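Local structure of uroporphyrin-III C-methyltransferase (Pseudomonas denitrificans, 1S4D) at residues F6-V20 against T31-V43. The protein catalyses the two successive methylations, at C-2 and C-7, that turn uroporphyrinogen III into precorrin-2 on the route to cobalamin and siroheme. Sequence-based numbering, arbitrary orientation.
Sequences FAGLPALEKGSVWLV and TLHAANALRQADV
Leu32, in the first turn of helix 32-40, meets the loop of residues 6-12 through its CB, an apolar surface 4.2 Å from CD1 of Leu9, the two side chains crossing at about a right angle. In His33 the imidazole serves both an apolar and a polar neighbour: its CE1 packs 3.5 Å from Pro10 CD, the proline coming in at the ring edge, while NE2 is hydrogen-bonded to Asp26 of the second subunit. The small methyl of Ala34 lets the helix come close to strand 16-20, its CB lying 3.4 Å from Val20 CG1. Helix 32-40 is the connection of a beta-alpha-beta crossover between parallel strands 16-21 and 43-46, with strand 94-99 between them in the sheet. Asn36, its CG anti to the backbone N (chi1 -160°), offers Phe6 an aliphatic CB, 3.6 Å from CZ, and turns its amide plane 74° from the ring. Ala37, again small, sets CB 3.6 Å from Trp18 CE3, and the indole carries Leu12 CB over the centre of one face. Exposed Arg39 suits its place by its long aliphatic part, whose CD reaches the edge of the Phe6 ring, and Ala41 CB meets Leu12 CD2 at 4.0 Å.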
loop_
_atom_site.group_PDB
_atom_site.type_symbol
_atom_site.label_atom_id
_atom_site.label_comp_id
_atom_site.label_asym_id
_atom_site.label_seq_id
_atom_site.Cartn_x
_atom_site.Cartn_y
_atom_site.Cartn_z
ATOM N N PHE B 6 15.307 -11.838 -14.875
ATOM C CA PHE B 6 14.542 -11.703 -13.624
ATOM C C PHE B 6 14.254 -13.141 -13.127
ATOM O O PHE B 6 13.128 -13.590 -12.978
ATOM C CB PHE B 6 13.367 -10.694 -13.766
ATOM C CG PHE B 6 12.014 -11.280 -14.131
ATOM C CD1 PHE B 6 11.884 -12.470 -14.823
ATOM C CD2 PHE B 6 10.853 -10.565 -13.802
ATOM C CE1 PHE B 6 10.617 -12.964 -15.139
ATOM C CE2 PHE B 6 9.593 -11.032 -14.121
ATOM C CZ PHE B 6 9.468 -12.232 -14.789
ATOM N N ALA B 7 15.332 -13.837 -12.841
ATOM C CA ALA B 7 15.269 -15.286 -12.970
ATOM C C ALA B 7 15.823 -16.062 -11.788
ATOM O O ALA B 7 15.955 -17.280 -11.859
ATOM C CB ALA B 7 15.937 -15.724 -14.282
ATOM N N GLY B 8 16.148 -15.351 -10.709
ATOM C CA GLY B 8 16.339 -15.960 -9.399
ATOM C C GLY B 8 15.083 -15.784 -8.554
ATOM O O GLY B 8 15.098 -15.976 -7.334
ATOM N N LEU B 9 13.990 -15.398 -9.209
ATOM C CA LEU B 9 12.697 -15.270 -8.553
ATOM C C LEU B 9 12.094 -16.646 -8.333
ATOM O O LEU B 9 12.373 -17.563 -9.104
ATOM C CB LEU B 9 11.769 -14.402 -9.384
ATOM C CG LEU B 9 12.233 -12.945 -9.372
ATOM C CD1 LEU B 9 11.229 -12.043 -10.058
ATOM C CD2 LEU B 9 12.543 -12.464 -7.955
ATOM N N PRO B 10 11.286 -16.799 -7.282
ATOM C CA PRO B 10 10.712 -18.107 -6.943
ATOM C C PRO B 10 9.735 -18.540 -8.013
ATOM O O PRO B 10 8.981 -17.731 -8.530
ATOM C CB PRO B 10 9.962 -17.842 -5.641
ATOM C CG PRO B 10 10.414 -16.521 -5.173
ATOM C CD PRO B 10 10.842 -15.743 -6.353
ATOM N N ALA B 11 9.777 -19.813 -8.363
ATOM C CA ALA B 11 8.801 -20.402 -9.271
ATOM C C ALA B 11 7.431 -20.439 -8.611
ATOM O O ALA B 11 7.342 -20.631 -7.412
ATOM C CB ALA B 11 9.223 -21.805 -9.618
ATOM N N LEU B 12 6.367 -20.256 -9.386
ATOM C CA LEU B 12 5.038 -20.633 -8.915
ATOM C C LEU B 12 4.848 -22.141 -9.130
ATOM O O LEU B 12 4.632 -22.613 -10.236
ATOM C CB LEU B 12 3.950 -19.772 -9.556
ATOM C CG LEU B 12 2.487 -20.215 -9.593
ATOM C CD1 LEU B 12 1.890 -20.565 -8.207
ATOM C CD2 LEU B 12 1.670 -19.148 -10.341
ATOM N N GLU B 13 4.967 -22.874 -8.032
ATOM C CA GLU B 13 5.064 -24.330 -8.000
ATOM C C GLU B 13 3.750 -25.059 -8.213
ATOM O O GLU B 13 2.718 -24.629 -7.725
ATOM C CB GLU B 13 5.588 -24.741 -6.629
ATOM C CG GLU B 13 6.772 -25.669 -6.692
ATOM C CD GLU B 13 8.053 -24.921 -6.485
ATOM O OE1 GLU B 13 8.875 -24.872 -7.429
ATOM O OE2 GLU B 13 8.217 -24.370 -5.375
ATOM N N LYS B 14 3.806 -26.197 -8.898
ATOM C CA LYS B 14 2.639 -27.055 -9.079
ATOM C C LYS B 14 1.964 -27.336 -7.737
ATOM O O LYS B 14 2.627 -27.671 -6.753
ATOM C CB LYS B 14 3.029 -28.364 -9.766
ATOM C CG LYS B 14 3.352 -28.239 -11.277
ATOM C CD LYS B 14 3.371 -29.615 -11.937
ATOM C CE LYS B 14 4.153 -29.601 -13.236
ATOM N NZ LYS B 14 3.383 -30.188 -14.388
ATOM N N GLY B 15 0.652 -27.151 -7.685
ATOM C CA GLY B 15 -0.093 -27.470 -6.486
ATOM C C GLY B 15 -0.021 -26.429 -5.388
ATOM O O GLY B 15 -0.311 -26.731 -4.224
ATOM N N SER B 16 0.360 -25.202 -5.739
ATOM C CA SER B 16 0.316 -24.124 -4.771
ATOM C C SER B 16 -0.467 -22.927 -5.294
ATOM O O SER B 16 -0.751 -22.832 -6.482
ATOM C CB SER B 16 1.720 -23.748 -4.285
ATOM O OG SER B 16 2.495 -23.232 -5.333
ATOM N N VAL B 17 -0.848 -22.037 -4.389
ATOM C CA VAL B 17 -1.586 -20.844 -4.769
ATOM C C VAL B 17 -0.822 -19.568 -4.365
ATOM O O VAL B 17 -0.394 -19.418 -3.205
ATOM C CB VAL B 17 -3.002 -20.846 -4.151
ATOM C CG1 VAL B 17 -3.773 -19.615 -4.585
ATOM C CG2 VAL B 17 -3.767 -22.162 -4.495
ATOM N N TRP B 18 -0.620 -18.672 -5.328
ATOM C CA TRP B 18 -0.183 -17.329 -5.001
ATOM C C TRP B 18 -1.392 -16.370 -4.978
ATOM O O TRP B 18 -2.189 -16.317 -5.938
ATOM C CB TRP B 18 0.861 -16.857 -5.999
ATOM C CG TRP B 18 2.157 -17.594 -5.937
ATOM C CD1 TRP B 18 2.390 -18.823 -5.370
ATOM C CD2 TRP B 18 3.420 -17.144 -6.429
ATOM N NE1 TRP B 18 3.716 -19.166 -5.492
ATOM C CE2 TRP B 18 4.373 -18.156 -6.140
ATOM C CE3 TRP B 18 3.854 -15.978 -7.079
ATOM C CZ2 TRP B 18 5.718 -18.045 -6.481
ATOM C CZ3 TRP B 18 5.194 -15.876 -7.433
ATOM C CH2 TRP B 18 6.108 -16.911 -7.131
ATOM N N LEU B 19 -1.539 -15.647 -3.870
ATOM C CA LEU B 19 -2.446 -14.505 -3.792
ATOM C C LEU B 19 -1.622 -13.276 -4.195
ATOM O O LEU B 19 -0.702 -12.881 -3.487
ATOM C CB LEU B 19 -3.001 -14.367 -2.379
ATOM C CG LEU B 19 -4.000 -15.447 -1.904
ATOM C CD1 LEU B 19 -3.390 -16.791 -1.909
ATOM C CD2 LEU B 19 -4.459 -15.190 -0.503
ATOM N N VAL B 20 -1.943 -12.706 -5.355
ATOM C CA VAL B 20 -1.141 -11.682 -6.011
ATOM C C VAL B 20 -1.975 -10.418 -6.232
ATOM O O VAL B 20 -3.114 -10.480 -6.780
ATOM C CB VAL B 20 -0.660 -12.172 -7.398
ATOM C CG1 VAL B 20 0.145 -11.115 -8.097
ATOM C CG2 VAL B 20 0.149 -13.454 -7.283
ATOM N N THR B 31 4.183 -5.828 -9.720
ATOM C CA THR B 31 5.541 -6.071 -9.220
ATOM C C THR B 31 6.206 -7.125 -10.077
ATOM O O THR B 31 5.511 -7.899 -10.718
ATOM C CB THR B 31 5.517 -6.628 -7.792
ATOM O OG1 THR B 31 4.763 -7.860 -7.764
ATOM C CG2 THR B 31 4.798 -5.672 -6.808
ATOM N N LEU B 32 7.542 -7.192 -10.057
ATOM C CA LEU B 32 8.290 -8.239 -10.778
ATOM C C LEU B 32 7.726 -9.645 -10.451
ATOM O O LEU B 32 7.436 -10.445 -11.358
ATOM C CB LEU B 32 9.785 -8.149 -10.468
ATOM C CG LEU B 32 10.665 -7.150 -11.258
ATOM C CD1 LEU B 32 9.913 -5.908 -11.701
ATOM C CD2 LEU B 32 11.966 -6.722 -10.525
ATOM N N HIS B 33 7.530 -9.898 -9.154
ATOM C CA HIS B 33 6.916 -11.115 -8.641
ATOM C C HIS B 33 5.542 -11.441 -9.275
ATOM O O HIS B 33 5.280 -12.586 -9.641
ATOM C CB HIS B 33 6.702 -10.956 -7.145
ATOM C CG HIS B 33 7.873 -11.337 -6.299
ATOM N ND1 HIS B 33 8.734 -12.367 -6.621
ATOM C CD2 HIS B 33 8.293 -10.845 -5.111
ATOM C CE1 HIS B 33 9.637 -12.485 -5.665
ATOM N NE2 HIS B 33 9.393 -11.571 -4.741
ATOM N N ALA B 34 4.672 -10.433 -9.378
ATOM C CA ALA B 34 3.358 -10.595 -9.982
ATOM C C ALA B 34 3.494 -10.945 -11.464
ATOM O O ALA B 34 2.894 -11.924 -11.928
ATOM C CB ALA B 34 2.517 -9.342 -9.785
ATOM N N ALA B 35 4.293 -10.155 -12.192
ATOM C CA ALA B 35 4.576 -10.402 -13.618
ATOM C C ALA B 35 5.186 -11.794 -13.820
ATOM O O ALA B 35 4.812 -12.539 -14.723
ATOM C CB ALA B 35 5.503 -9.333 -14.161
ATOM N N ASN B 36 6.121 -12.152 -12.946
ATOM C CA ASN B 36 6.628 -13.513 -12.925
ATOM C C ASN B 36 5.541 -14.581 -12.670
ATOM O O ASN B 36 5.484 -15.564 -13.398
ATOM C CB ASN B 36 7.819 -13.652 -11.972
ATOM C CG ASN B 36 8.653 -14.868 -12.285
ATOM O OD1 ASN B 36 8.896 -15.188 -13.453
ATOM N ND2 ASN B 36 9.067 -15.579 -11.250
ATOM N N ALA B 37 4.672 -14.387 -11.678
ATOM C CA ALA B 37 3.536 -15.312 -11.477
ATOM C C ALA B 37 2.691 -15.468 -12.744
ATOM O O ALA B 37 2.511 -16.576 -13.250
ATOM C CB ALA B 37 2.661 -14.870 -10.324
ATOM N N LEU B 38 2.200 -14.344 -13.262
ATOM C CA LEU B 38 1.386 -14.316 -14.472
ATOM C C LEU B 38 1.948 -15.187 -15.597
ATOM O O LEU B 38 1.199 -15.900 -16.263
ATOM C CB LEU B 38 1.244 -12.880 -14.951
ATOM C CG LEU B 38 -0.071 -12.127 -14.741
ATOM C CD1 LEU B 38 -1.097 -12.952 -14.000
ATOM C CD2 LEU B 38 0.160 -10.762 -14.059
ATOM N N ARG B 39 3.268 -15.136 -15.786
ATOM C CA ARG B 39 3.920 -15.809 -16.907
ATOM C C ARG B 39 4.017 -17.309 -16.676
ATOM O O ARG B 39 4.187 -18.068 -17.615
ATOM C CB ARG B 39 5.278 -15.135 -17.257
ATOM C CG ARG B 39 6.559 -15.975 -17.102
ATOM C CD ARG B 39 7.868 -15.168 -16.976
ATOM N NE ARG B 39 7.999 -14.130 -18.012
ATOM C CZ ARG B 39 8.636 -14.276 -19.189
ATOM N NH1 ARG B 39 9.224 -15.429 -19.529
ATOM N NH2 ARG B 39 8.679 -13.257 -20.040
ATOM N N GLN B 40 3.854 -17.730 -15.427
ATOM C CA GLN B 40 3.999 -19.139 -15.053
ATOM C C GLN B 40 2.675 -19.855 -14.834
ATOM O O GLN B 40 2.604 -21.078 -14.962
ATOM C CB GLN B 40 4.828 -19.268 -13.783
ATOM C CG GLN B 40 6.303 -19.291 -14.030
ATOM C CD GLN B 40 7.119 -19.173 -12.755
ATOM O OE1 GLN B 40 7.885 -18.236 -12.607
ATOM N NE2 GLN B 40 6.961 -20.120 -11.843
ATOM N N ALA B 41 1.634 -19.100 -14.490
ATOM C CA ALA B 41 0.369 -19.686 -14.048
ATOM C C ALA B 41 -0.305 -20.653 -15.034
ATOM O O ALA B 41 -0.324 -20.430 -16.242
ATOM C CB ALA B 41 -0.584 -18.609 -13.649
ATOM N N ASP B 42 -0.865 -21.729 -14.499
ATOM C CA ASP B 42 -1.729 -22.595 -15.286
ATOM C C ASP B 42 -3.128 -22.029 -15.311
ATOM O O ASP B 42 -3.834 -22.171 -16.291
ATOM C CB ASP B 42 -1.743 -24.016 -14.729
ATOM C CG ASP B 42 -0.425 -24.729 -14.923
ATOM O OD1 ASP B 42 0.078 -24.728 -16.064
ATOM O OD2 ASP B 42 0.178 -25.315 -14.003
ATOM N N VAL B 43 -3.522 -21.372 -14.234
ATOM C CA VAL B 43 -4.853 -20.808 -14.147
ATOM C C VAL B 43 -4.818 -19.511 -13.335
ATOM O O VAL B 43 -4.137 -19.412 -12.325
ATOM C CB VAL B 43 -5.909 -21.878 -13.661
ATOM C CG1 VAL B 43 -5.542 -22.477 -12.309
ATOM C CG2 VAL B 43 -7.322 -21.324 -13.670
#